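Local coordinates for protein imelysin (PDB 3OYV) that belongs to the imelysin-like family and probably takes part in bacterial iron uptake, perhaps as a metal-binding protein at the outer membrane, at residues 66-69 against 73-76. Sequence-based numbering, arbitrary orientation. Where two conformers were deposited one is given.
Sequences SPYA and SCVE
Ser73, in the first turn of helix 71-102, meets the loop that leads into that helix through its hydroxyl. Carried anti to the backbone N (chi1 -176°), Ser73 OG reaches back to the rim of the Tyr68 ring, lying near the ring plane and 3.5 Å from Tyr68 CD1. Ser73 OG also comes to 3.3 Å from Pro67 O. A water joins the two segments: it accepts the N-H of Ala69 at 2.8 Å from Ala69 N and is hydrogen-bonded to Ser73 OG at 3.0 Å. These hydroxyl contacts belong to one of two modelled conformers of Ser73, so the bridge may not be permanent. Serine suits this spot because its short polar arm can hold a water at a partly exposed surface, and the water takes up the Ala69 N-H. Ser73 N donates a hydrogen bond to Ser70 OG, near the start of the helix. This is a helix-loop-helix connection, in which the link from helix 56-62 folds back on the helix it introduces, at the periphery of the largely helical imelysin fold. Cys74, the next residue, is buried. Cys74 SG lies 4.0 Å from Tyr68 CB and makes an oblique sulfur-aromatic contact, 5.2 Å from the Tyr68 ring centroid and 44° off the normal. A small, polarisable thiol fits here, since Phe60, His63 and Val230 also pack against it. Tyrosine offers a broad ring for packing: Pro67 CG sits 3.7 Å above one face of the Tyr68 ring, toward the rim, and Phe60 meets it edge-to-face. Proline readily accepts the cis peptide bond that joins Ser66 to Pro67.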
ATOM      1  N   SER A  66      -3.012  27.499  -3.614  1.00 32.55           N
ATOM      2  CA  SER A  66      -3.635  26.560  -2.684  1.00 33.88           C
ATOM      3  C   SER A  66      -3.921  25.245  -3.409  1.00 34.18           C
ATOM      4  O   SER A  66      -4.255  25.263  -4.605  1.00 33.84           O
ATOM      5  CB  SER A  66      -4.944  27.141  -2.102  1.00 35.91           C
ATOM      6  OG  SER A  66      -5.595  26.215  -1.254  1.00 40.48           O
ATOM      7  N   PRO A  67      -3.769  24.107  -2.709  1.00 32.52           N
ATOM      8  CA  PRO A  67      -3.384  23.939  -1.310  1.00 32.10           C
ATOM      9  C   PRO A  67      -1.864  23.916  -1.082  1.00 28.25           C
ATOM     10  O   PRO A  67      -1.429  23.765   0.069  1.00 30.11           O
ATOM     11  CB  PRO A  67      -3.991  22.578  -0.955  1.00 34.31           C
ATOM     12  CG  PRO A  67      -3.959  21.820  -2.246  1.00 34.97           C
ATOM     13  CD  PRO A  67      -3.910  22.805  -3.383  1.00 34.31           C
ATOM     14  N   TYR A  68      -1.084  24.062  -2.158  1.00 24.25           N
ATOM     15  CA  TYR A  68       0.386  24.045  -2.074  1.00 20.82           C
ATOM     16  C   TYR A  68       0.959  25.296  -2.695  1.00 19.44           C
ATOM     17  O   TYR A  68       1.189  25.381  -3.913  1.00 19.52           O
ATOM     18  CB  TYR A  68       0.979  22.774  -2.740  1.00 20.34           C
ATOM     19  CG  TYR A  68       0.397  21.528  -2.118  1.00 21.03           C
ATOM     20  CD1 TYR A  68       0.555  21.258  -0.766  1.00 20.62           C
ATOM     21  CD2 TYR A  68      -0.379  20.651  -2.869  1.00 22.83           C
ATOM     22  CE1 TYR A  68      -0.016  20.150  -0.184  1.00 23.63           C
ATOM     23  CE2 TYR A  68      -0.934  19.532  -2.297  1.00 19.95           C
ATOM     24  CZ  TYR A  68      -0.772  19.288  -0.954  1.00 21.75           C
ATOM     25  OH  TYR A  68      -1.350  18.185  -0.357  1.00 23.51           O
ATOM     26  N   ALA A  69       1.194  26.284  -1.842  1.00 19.54           N
ATOM     27  CA  ALA A  69       1.635  27.598  -2.280  1.00 20.25           C
ATOM     28  C   ALA A  69       3.134  27.839  -2.087  1.00 18.49           C
ATOM     29  O   ALA A  69       3.627  28.923  -2.436  1.00 20.68           O
ATOM     30  CB  ALA A  69       0.841  28.683  -1.521  1.00 22.01           C
ATOM     31  N   SER A  73       5.089  24.091   2.190  1.00 15.24           N
ATOM     32  CA  SER A  73       3.779  23.438   2.270  0.60 15.96           C
ATOM     33  C   SER A  73       3.834  22.003   1.720  1.00 14.90           C
ATOM     34  O   SER A  73       3.294  21.054   2.315  1.00 17.08           O
ATOM     35  CB  SER A  73       2.759  24.249   1.477  0.60 16.43           C
ATOM     36  OG  SER A  73       1.466  23.691   1.600  0.60 20.30           O
ATOM     37  N   CYS A  74       4.509  21.851   0.584  1.00 14.25           N
ATOM     38  CA  CYS A  74       4.692  20.520   0.008  1.00 13.24           C
ATOM     39  C   CYS A  74       5.424  19.612   0.988  1.00 11.62           C
ATOM     40  O   CYS A  74       5.033  18.464   1.211  1.00 12.35           O
ATOM     41  CB  CYS A  74       5.530  20.570  -1.268  1.00 12.79           C
ATOM     42  SG  CYS A  74       4.758  21.434  -2.621  1.00 14.89           S
ATOM     43  N   VAL A  75       6.506  20.116   1.594  1.00 12.24           N
ATOM     44  CA  VAL A  75       7.338  19.286   2.464  1.00 13.12           C
ATOM     45  C   VAL A  75       6.628  18.919   3.780  1.00 12.88           C
ATOM     46  O   VAL A  75       6.764  17.806   4.274  1.00 13.85           O
ATOM     47  CB  VAL A  75       8.722  19.943   2.690  1.00 12.92           C
ATOM     48  CG1 VAL A  75       9.500  19.303   3.838  1.00 14.58           C
ATOM     49  CG2 VAL A  75       9.512  19.896   1.381  1.00 13.30           C
ATOM     50  N   GLU A  76       5.815  19.841   4.297  1.00 13.88           N
ATOM     51  CA  GLU A  76       4.999  19.541   5.459  1.00 15.36           C
ATOM     52  C   GLU A  76       4.011  18.417   5.131  1.00 15.13           C
ATOM     53  O   GLU A  76       3.809  17.536   5.954  1.00 15.62           O
ATOM     54  CB  GLU A  76       4.301  20.805   5.946  1.00 16.45           C
ATOM     55  CG  GLU A  76       5.298  21.760   6.635  1.00 17.64           C
ATOM     56  CD  GLU A  76       4.733  23.116   7.027  1.00 23.10           C
ATOM     57  OE1 GLU A  76       3.694  23.545   6.481  1.00 27.22           O
ATOM     58  OE2 GLU A  76       5.400  23.786   7.868  1.00 25.38           O
TER
HETATM   59  O   HOH W   1       0.240  26.339   0.838  1.00 26.63           O